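PDB 1Z8U: alpha-hemoglobin-stabilizing protein, which acts as a chaperone of red-cell development, binding free alpha-hemoglobin and protecting it from harmful aggregation and precipitation. Local coordinates for residues A[25-30]-A[82-87]; A[9-14]-A[64-69]; A[16-21]-A[72-77]. The protein carries 1 engineered substitution. One frame throughout, in Å; residues are numbered along the deposited sequence.

All three contacts use helix 60-86, and they follow one another along it in the order 2, 3, 1. Contacts 2 and 3 pair it with helix 5-23; contact 1 pairs its C-terminal end with the loop that leads from helix 5-23 to helix 34-52. Contact 3, about 4 Å from the centre of the chain, and contact 1, about 16 Å from it (both centre to centre), are partly buried; contact 2 is buried. In contact 2 one isoleucine methyl packs on a backbone carbonyl, an alanine and a glutamate; a phenylalanine among leucines fills contact 3, and contact 1 rests on an edge-to-face aromatic pair. No hydrogen bond crosses any of them.

Contact 1: A[25-30]-A[82-87]; sequences QVFNDA and LAKYRD. Engineered in segment 25-30: A30 (natural residue Pro).
F27 and Y85 form an edge-to-face (T-shaped) pair, with the tyrosine supplying the edge. Their ring planes stand at 85° and the centroids are 4.9 Å apart. Y85 CD2 sits over the middle of the F27 face, 3.6 Å from F27 CE1, while F27 CD1 lies in the plane of the tyrosine ring. The outer edge of the phenyl group also rests on the helix at Y85: F27 CE2 is 3.3 Å from Y85 CA, and F27 CZ is 3.4 Å from Y85 CB. Y85 holds CG anti to its own nitrogen (chi1 -178°), which sends the phenol out from the helix, past F27 toward A30. F27 instead has CG anti to the carbonyl carbon (chi1 -71°), a torsion that points the ring from the short 3-10 turn at 27-28 to helix 60-86. Its loop links helix 5-23 to helix 34-52 in the three-helix bundle, and the aromatic pair joins it to the last turn of helix 60-86, where D87 is the first residue to leave helical geometry. K84 runs out fully extended, and its aliphatic stem passes F27, K84 CG lying 3.9 Å from F27 CE2. Further along the phenol, A30, an engineered alanine in place of the natural proline, brings its methyl group to the rim near the ring plane, A30 CB being 3.6 Å from Y85 CE2. The tyrosine hydroxyl is hydrogen-bonded to V32 O, which ties the far end of the ring to the same loop. Y85 also touches M37 of helix 34-52, and the F27 ring meets that of F88.

Contact 2: A[9-14]-A[64-69]; sequences DLISAG and DKALQE
I11 pushes the end of its longer branch against the backbone and methyl group of A66. The terminal carbon does nearly all the touching: I11 CD1 comes to 3.1 Å from A66 O and 4.0 Å from A66 CB. CG1 takes the position anti to the carbonyl carbon (chi1 -60°) and CD1 continues in the extended form (chi2 179°), a conformation that aims this branch straight at the neighbouring helix. The short A66 side chain leaves its carbonyl oxygen within reach of the isoleucine, and the CA atoms of I11 and A66 are 7.2 Å apart. Helix 5-23 and helix 60-86 are the first and third helices of the up-down-up three-helix bundle, which run nearly parallel, and here a large residue of one meets a small residue of the other. One turn further along helix 60-86, E69 borders I11 CD1 with both its stem and its carboxylate, E69 CB lying 4.1 Å and E69 OE1 4.0 Å from that carbon. The glutamate chain, extended beyond CG, makes no polar bond across the contact. A66 also touches V56 and E69 touches L3, while L10 and A13 of helix 5-23 pack on Y52 of helix 34-52.

Contact 3: A[16-21]-A[72-77]; sequences KEFSVL and QELNTL
The F18 ring carries L74 CD2 over one face and has L77 at its edge, where L77 CB lies in the ring plane. L74 CD2 makes a CH-pi contact 4.0 Å from the centroid of the F18 ring, 25° off the normal. It is displaced toward the rim, and its nearest ring atom is F18 CG at 3.6 Å. At the edge, F18 CD2 meets L77 CD2 at 3.9 Å, and F18 CE2 approaches the backbone, 3.5 Å from L74 O. F18 turns CG anti to the backbone nitrogen (chi1 -170°), a torsion that sends the ring toward helix 60-86, while L77 runs alongside it, pointing the other way. The two short helical segments run roughly parallel, crossing at -26° with their axes 10.2 Å apart. Helix 34-52 completes the three-helix bundle: its Y48 meets the F18 ring edge-to-face, and M45 packs on both F18 and L74. F18, carried by helix 5-23, thus packs on both other helices near the centre of the chain. Beside it, S19 OG comes within 3.1 Å of L77 CD2, a close approach of a hydroxyl to a methyl group. That hydroxyl is hydrogen-bonded to L15 O, one turn back in its own helix, which satisfies it next to the apolar leucine. L15 and L22 of helix 5-23 extend the apolar seam in both directions, L15 against L74 and L22 against L77. E17 and L21 pack instead on the chain of another protein in the assembly.

Contact 1: A[25-30]-A[82-87]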
loop_
_atom_site.group_PDB
_atom_site.type_symbol
_atom_site.label_atom_id
_atom_site.label_comp_id
_atom_site.label_asym_id
_atom_site.label_seq_id
_atom_site.Cartn_x
_atom_site.Cartn_y
_atom_site.Cartn_z
ATOM N N GLN A 25 6.886 -6.242 7.251
ATOM C CA GLN A 25 5.992 -7.197 6.600
ATOM C C GLN A 25 5.868 -8.536 7.338
ATOM O O GLN A 25 6.869 -9.176 7.657
ATOM C CB GLN A 25 6.455 -7.443 5.162
ATOM C CG GLN A 25 6.481 -6.189 4.300
ATOM C CD GLN A 25 5.097 -5.586 4.082
ATOM O OE1 GLN A 25 4.151 -6.290 3.715
ATOM N NE2 GLN A 25 4.980 -4.276 4.291
ATOM N N VAL A 26 4.632 -8.955 7.598
ATOM C CA VAL A 26 4.357 -10.213 8.291
ATOM C C VAL A 26 3.853 -11.270 7.311
ATOM O O VAL A 26 2.668 -11.333 6.996
ATOM C CB VAL A 26 3.303 -10.012 9.400
ATOM C CG1 VAL A 26 3.931 -9.309 10.589
ATOM C CG2 VAL A 26 2.140 -9.172 8.868
ATOM N N PHE A 27 4.762 -12.113 6.844
ATOM C CA PHE A 27 4.417 -13.144 5.876
ATOM C C PHE A 27 3.178 -13.973 6.175
ATOM O O PHE A 27 2.430 -14.296 5.259
ATOM C CB PHE A 27 5.615 -14.068 5.638
ATOM C CG PHE A 27 6.744 -13.423 4.876
ATOM C CD1 PHE A 27 6.638 -12.113 4.413
ATOM C CD2 PHE A 27 7.911 -14.129 4.614
ATOM C CE1 PHE A 27 7.679 -11.519 3.700
ATOM C CE2 PHE A 27 8.956 -13.543 3.902
ATOM C CZ PHE A 27 8.838 -12.235 3.444
ATOM N N ASN A 28 2.939 -14.325 7.432
ATOM C CA ASN A 28 1.756 -15.129 7.736
ATOM C C ASN A 28 0.482 -14.405 7.338
ATOM O O ASN A 28 -0.612 -14.966 7.406
ATOM C CB ASN A 28 1.696 -15.496 9.220
ATOM C CG ASN A 28 2.292 -16.861 9.507
ATOM O OD1 ASN A 28 1.923 -17.851 8.877
ATOM N ND2 ASN A 28 3.213 -16.921 10.464
ATOM N N ASP A 29 0.637 -13.157 6.907
ATOM C CA ASP A 29 -0.496 -12.342 6.495
ATOM C C ASP A 29 -0.330 -11.819 5.064
ATOM O O ASP A 29 -0.447 -10.612 4.820
ATOM C CB ASP A 29 -0.668 -11.165 7.467
ATOM C CG ASP A 29 -0.735 -11.610 8.921
ATOM O OD1 ASP A 29 -1.562 -12.488 9.245
ATOM O OD2 ASP A 29 0.039 -11.079 9.744
ATOM N N ALA A 30 -0.064 -12.725 4.122
ATOM C CA ALA A 30 0.114 -12.341 2.722
ATOM C C ALA A 30 -0.916 -12.968 1.780
ATOM O O ALA A 30 -1.513 -12.269 0.962
ATOM C CB ALA A 30 1.518 -12.701 2.258
ATOM N N LEU A 82 12.186 -10.725 -1.544
ATOM C CA LEU A 82 11.492 -11.639 -2.439
ATOM C C LEU A 82 11.940 -13.078 -2.216
ATOM O O LEU A 82 11.129 -14.001 -2.253
ATOM C CB LEU A 82 11.744 -11.247 -3.896
ATOM C CG LEU A 82 11.152 -9.921 -4.380
ATOM C CD1 LEU A 82 11.603 -9.673 -5.815
ATOM C CD2 LEU A 82 9.627 -9.958 -4.288
ATOM N N ALA A 83 13.237 -13.260 -1.986
ATOM C CA ALA A 83 13.799 -14.589 -1.766
ATOM C C ALA A 83 13.257 -15.218 -0.488
ATOM O O ALA A 83 12.820 -16.372 -0.490
ATOM C CB ALA A 83 15.314 -14.507 -1.702
ATOM N N LYS A 84 13.296 -14.463 0.606
ATOM C CA LYS A 84 12.796 -14.979 1.867
ATOM C C LYS A 84 11.321 -15.333 1.700
ATOM O O LYS A 84 10.886 -16.406 2.115
ATOM C CB LYS A 84 12.966 -13.950 2.984
ATOM C CG LYS A 84 12.670 -14.521 4.364
ATOM C CD LYS A 84 12.705 -13.457 5.453
ATOM C CE LYS A 84 12.314 -14.049 6.803
ATOM N NZ LYS A 84 12.182 -13.007 7.858
ATOM N N TYR A 85 10.556 -14.438 1.079
ATOM C CA TYR A 85 9.134 -14.684 0.857
ATOM C C TYR A 85 8.950 -15.847 -0.098
ATOM O O TYR A 85 7.992 -16.606 0.004
ATOM C CB TYR A 85 8.444 -13.444 0.281
ATOM C CG TYR A 85 6.955 -13.628 0.073
ATOM C CD1 TYR A 85 6.437 -13.985 -1.174
ATOM C CD2 TYR A 85 6.064 -13.477 1.137
ATOM C CE1 TYR A 85 5.065 -14.186 -1.354
ATOM C CE2 TYR A 85 4.698 -13.678 0.972
ATOM C CZ TYR A 85 4.202 -14.032 -0.274
ATOM O OH TYR A 85 2.847 -14.230 -0.424
ATOM N N ARG A 86 9.876 -15.978 -1.036
ATOM C CA ARG A 86 9.823 -17.058 -2.003
ATOM C C ARG A 86 9.936 -18.360 -1.223
ATOM O O ARG A 86 9.279 -19.351 -1.542
ATOM C CB ARG A 86 10.992 -16.939 -2.972
ATOM C CG ARG A 86 10.787 -17.655 -4.286
ATOM C CD ARG A 86 10.657 -16.640 -5.399
ATOM N NE ARG A 86 11.822 -15.763 -5.461
ATOM C CZ ARG A 86 11.917 -14.711 -6.265
ATOM N NH1 ARG A 86 10.914 -14.402 -7.075
ATOM N NH2 ARG A 86 13.014 -13.968 -6.257
ATOM N N ASP A 87 10.774 -18.339 -0.191
ATOM C CA ASP A 87 10.997 -19.506 0.654
ATOM C C ASP A 87 9.971 -19.561 1.784
ATOM O O ASP A 87 10.269 -20.006 2.892
ATOM C CB ASP A 87 12.417 -19.478 1.231
ATOM C CG ASP A 87 12.779 -20.765 1.964
ATOM O OD1 ASP A 87 12.670 -21.852 1.353
ATOM O OD2 ASP A 87 13.176 -20.690 3.150
#

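Contact 2: A[9-14]-A[64-69]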
loop_
_atom_site.group_PDB
_atom_site.type_symbol
_atom_site.label_atom_id
_atom_site.label_comp_id
_atom_site.label_asym_id
_atom_site.label_seq_id
_atom_site.Cartn_x
_atom_site.Cartn_y
_atom_site.Cartn_z
ATOM N N ASP A 9 22.175 11.733 -0.109
ATOM C CA ASP A 9 21.517 11.356 1.137
ATOM C C ASP A 9 20.041 11.025 0.900
ATOM O O ASP A 9 19.478 10.140 1.547
ATOM C CB ASP A 9 21.657 12.493 2.150
ATOM C CG ASP A 9 23.110 12.860 2.416
ATOM O OD1 ASP A 9 23.870 11.990 2.894
ATOM O OD2 ASP A 9 23.493 14.019 2.143
ATOM N N LEU A 10 19.425 11.744 -0.033
ATOM C CA LEU A 10 18.027 11.531 -0.385
ATOM C C LEU A 10 17.846 10.048 -0.725
ATOM O O LEU A 10 16.947 9.383 -0.217
ATOM C CB LEU A 10 17.674 12.392 -1.600
ATOM C CG LEU A 10 16.211 12.728 -1.885
ATOM C CD1 LEU A 10 15.706 13.716 -0.839
ATOM C CD2 LEU A 10 16.086 13.324 -3.282
ATOM N N ILE A 11 18.718 9.542 -1.588
ATOM C CA ILE A 11 18.685 8.146 -2.004
ATOM C C ILE A 11 18.898 7.219 -0.804
ATOM O O ILE A 11 18.388 6.097 -0.764
ATOM C CB ILE A 11 19.782 7.873 -3.060
ATOM C CG1 ILE A 11 19.541 8.757 -4.287
ATOM C CG2 ILE A 11 19.789 6.401 -3.455
ATOM C CD1 ILE A 11 20.579 8.592 -5.386
ATOM N N SER A 12 19.650 7.698 0.178
ATOM C CA SER A 12 19.923 6.908 1.369
ATOM C C SER A 12 18.675 6.832 2.249
ATOM O O SER A 12 18.397 5.795 2.857
ATOM C CB SER A 12 21.086 7.525 2.151
ATOM O OG SER A 12 21.646 6.591 3.064
ATOM N N ALA A 13 17.930 7.935 2.303
ATOM C CA ALA A 13 16.700 8.031 3.090
ATOM C C ALA A 13 15.634 7.062 2.591
ATOM O O ALA A 13 15.039 6.322 3.376
ATOM C CB ALA A 13 16.157 9.455 3.036
ATOM N N GLY A 14 15.398 7.077 1.282
ATOM C CA GLY A 14 14.407 6.198 0.695
ATOM C C GLY A 14 14.704 4.724 0.888
ATOM O O GLY A 14 13.799 3.891 0.892
ATOM N N ASP A 64 18.281 12.303 -13.651
ATOM C CA ASP A 64 18.030 10.921 -14.044
ATOM C C ASP A 64 19.047 9.984 -13.406
ATOM O O ASP A 64 18.770 8.804 -13.202
ATOM C CB ASP A 64 18.098 10.775 -15.570
ATOM C CG ASP A 64 17.109 11.679 -16.297
ATOM O OD1 ASP A 64 15.896 11.597 -16.014
ATOM O OD2 ASP A 64 17.543 12.470 -17.160
ATOM N N LYS A 65 20.224 10.518 -13.091
ATOM C CA LYS A 65 21.295 9.730 -12.488
ATOM C C LYS A 65 20.985 9.302 -11.058
ATOM O O LYS A 65 21.264 8.169 -10.670
ATOM C CB LYS A 65 22.610 10.516 -12.508
ATOM C CG LYS A 65 23.770 9.766 -11.863
ATOM C CD LYS A 65 25.070 10.559 -11.895
ATOM C CE LYS A 65 26.196 9.770 -11.235
ATOM N NZ LYS A 65 27.486 10.507 -11.231
ATOM N N ALA A 66 20.419 10.216 -10.276
ATOM C CA ALA A 66 20.075 9.928 -8.889
ATOM C C ALA A 66 18.998 8.850 -8.812
ATOM O O ALA A 66 19.123 7.885 -8.057
ATOM C CB ALA A 66 19.595 11.196 -8.197
ATOM N N LEU A 67 17.940 9.020 -9.598
ATOM C CA LEU A 67 16.841 8.063 -9.620
ATOM C C LEU A 67 17.334 6.667 -9.967
ATOM O O LEU A 67 17.031 5.695 -9.278
ATOM C CB LEU A 67 15.789 8.495 -10.643
ATOM C CG LEU A 67 15.140 9.862 -10.414
ATOM C CD1 LEU A 67 14.114 10.118 -11.501
ATOM C CD2 LEU A 67 14.485 9.899 -9.041
ATOM N N GLN A 68 18.098 6.584 -11.048
ATOM C CA GLN A 68 18.639 5.319 -11.524
ATOM C C GLN A 68 19.442 4.577 -10.458
ATOM O O GLN A 68 19.437 3.347 -10.428
ATOM C CB GLN A 68 19.506 5.573 -12.755
ATOM C CG GLN A 68 19.843 4.341 -13.562
ATOM C CD GLN A 68 20.177 4.696 -14.998
ATOM O OE1 GLN A 68 21.086 5.487 -15.258
ATOM N NE2 GLN A 68 19.434 4.119 -15.943
ATOM N N GLU A 69 20.129 5.314 -9.588
ATOM C CA GLU A 69 20.916 4.675 -8.539
ATOM C C GLU A 69 19.958 4.171 -7.468
ATOM O O GLU A 69 20.130 3.079 -6.926
ATOM C CB GLU A 69 21.913 5.658 -7.913
ATOM C CG GLU A 69 23.009 4.971 -7.092
ATOM C CD GLU A 69 23.660 5.885 -6.064
ATOM O OE1 GLU A 69 24.066 7.008 -6.433
ATOM O OE2 GLU A 69 23.772 5.476 -4.885
#

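Contact 3: A[16-21]-A[72-77]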
loop_
_atom_site.group_PDB
_atom_site.type_symbol
_atom_site.label_atom_id
_atom_site.label_comp_id
_atom_site.label_asym_id
_atom_site.label_seq_id
_atom_site.Cartn_x
_atom_site.Cartn_y
_atom_site.Cartn_z
ATOM N N LYS A 16 16.216 3.569 3.591
ATOM C CA LYS A 16 16.021 3.265 4.995
ATOM C C LYS A 16 14.518 3.102 5.154
ATOM O O LYS A 16 14.036 2.119 5.729
ATOM C CB LYS A 16 16.528 4.412 5.876
ATOM C CG LYS A 16 16.649 4.030 7.349
ATOM C CD LYS A 16 17.234 5.151 8.195
ATOM C CE LYS A 16 17.474 4.680 9.625
ATOM N NZ LYS A 16 16.227 4.173 10.271
ATOM N N GLU A 17 13.789 4.074 4.617
ATOM C CA GLU A 17 12.333 4.069 4.656
ATOM C C GLU A 17 11.815 2.795 3.988
ATOM O O GLU A 17 10.841 2.199 4.436
ATOM C CB GLU A 17 11.793 5.313 3.934
ATOM C CG GLU A 17 12.257 6.639 4.566
ATOM C CD GLU A 17 12.028 7.861 3.679
ATOM O OE1 GLU A 17 12.350 8.989 4.119
ATOM O OE2 GLU A 17 11.533 7.696 2.545
ATOM N N PHE A 18 12.489 2.371 2.924
ATOM C CA PHE A 18 12.095 1.173 2.199
ATOM C C PHE A 18 12.313 -0.090 3.029
ATOM O O PHE A 18 11.589 -1.082 2.880
ATOM C CB PHE A 18 12.882 1.063 0.892
ATOM C CG PHE A 18 12.372 -0.008 -0.026
ATOM C CD1 PHE A 18 11.119 0.114 -0.625
ATOM C CD2 PHE A 18 13.126 -1.143 -0.277
ATOM C CE1 PHE A 18 10.629 -0.878 -1.457
ATOM C CE2 PHE A 18 12.651 -2.145 -1.109
ATOM C CZ PHE A 18 11.397 -2.013 -1.700
ATOM N N SER A 19 13.310 -0.056 3.908
ATOM C CA SER A 19 13.607 -1.211 4.743
ATOM C C SER A 19 12.614 -1.368 5.876
ATOM O O SER A 19 12.204 -2.482 6.192
ATOM C CB SER A 19 15.023 -1.116 5.302
ATOM O OG SER A 19 15.968 -1.376 4.282
ATOM N N VAL A 20 12.227 -0.263 6.501
ATOM C CA VAL A 20 11.254 -0.365 7.576
ATOM C C VAL A 20 9.959 -0.885 6.949
ATOM O O VAL A 20 9.217 -1.645 7.576
ATOM C CB VAL A 20 11.009 0.992 8.282
ATOM C CG1 VAL A 20 10.726 2.078 7.279
ATOM C CG2 VAL A 20 9.848 0.857 9.229
ATOM N N LEU A 21 9.710 -0.494 5.698
ATOM C CA LEU A 21 8.521 -0.949 4.986
ATOM C C LEU A 21 8.657 -2.457 4.816
ATOM O O LEU A 21 7.784 -3.225 5.227
ATOM C CB LEU A 21 8.426 -0.298 3.599
ATOM C CG LEU A 21 7.064 -0.143 2.900
ATOM C CD1 LEU A 21 7.214 -0.486 1.419
ATOM C CD2 LEU A 21 6.007 -1.026 3.539
ATOM N N GLN A 72 18.312 1.046 -8.430
ATOM C CA GLN A 72 19.331 -0.003 -8.373
ATOM C C GLN A 72 19.429 -0.530 -6.943
ATOM O O GLN A 72 19.556 -1.735 -6.719
ATOM C CB GLN A 72 20.713 0.528 -8.775
ATOM C CG GLN A 72 21.581 -0.391 -9.618
ATOM C CD GLN A 72 22.303 -1.434 -8.763
ATOM O OE1 GLN A 72 22.207 -2.636 -9.024
ATOM N NE2 GLN A 72 23.019 -0.979 -7.738
ATOM N N GLU A 73 19.372 0.391 -5.983
ATOM C CA GLU A 73 19.467 0.049 -4.569
ATOM C C GLU A 73 18.184 -0.545 -4.002
ATOM O O GLU A 73 18.233 -1.489 -3.210
ATOM C CB GLU A 73 19.867 1.283 -3.759
ATOM C CG GLU A 73 21.260 1.811 -4.084
ATOM C CD GLU A 73 22.364 0.814 -3.758
ATOM O OE1 GLU A 73 23.540 1.119 -4.051
ATOM O OE2 GLU A 73 22.065 -0.268 -3.209
ATOM N N LEU A 74 17.040 0.005 -4.399
ATOM C CA LEU A 74 15.759 -0.499 -3.922
ATOM C C LEU A 74 15.651 -1.985 -4.246
ATOM O O LEU A 74 15.123 -2.770 -3.458
ATOM C CB LEU A 74 14.614 0.275 -4.574
ATOM C CG LEU A 74 14.515 1.733 -4.125
ATOM C CD1 LEU A 74 13.556 2.489 -5.018
ATOM C CD2 LEU A 74 14.066 1.789 -2.680
ATOM N N ASN A 75 16.171 -2.360 -5.409
ATOM C CA ASN A 75 16.155 -3.746 -5.856
ATOM C C ASN A 75 17.045 -4.606 -4.972
ATOM O O ASN A 75 16.702 -5.738 -4.646
ATOM C CB ASN A 75 16.646 -3.836 -7.298
ATOM C CG ASN A 75 15.794 -3.033 -8.255
ATOM O OD1 ASN A 75 16.088 -2.951 -9.448
ATOM N ND2 ASN A 75 14.730 -2.433 -7.740
ATOM N N THR A 76 18.190 -4.058 -4.583
ATOM C CA THR A 76 19.139 -4.779 -3.742
ATOM C C THR A 76 18.529 -5.164 -2.391
ATOM O O THR A 76 18.929 -6.162 -1.785
ATOM C CB THR A 76 20.418 -3.944 -3.512
ATOM O OG1 THR A 76 20.942 -3.525 -4.779
ATOM C CG2 THR A 76 21.476 -4.771 -2.789
ATOM N N LEU A 77 17.570 -4.372 -1.918
ATOM C CA LEU A 77 16.905 -4.668 -0.655
ATOM C C LEU A 77 15.727 -5.595 -0.925
ATOM O O LEU A 77 15.483 -6.543 -0.181
ATOM C CB LEU A 77 16.398 -3.383 0.005
ATOM C CG LEU A 77 17.400 -2.496 0.749
ATOM C CD1 LEU A 77 18.513 -2.065 -0.189
ATOM C CD2 LEU A 77 16.680 -1.284 1.311
#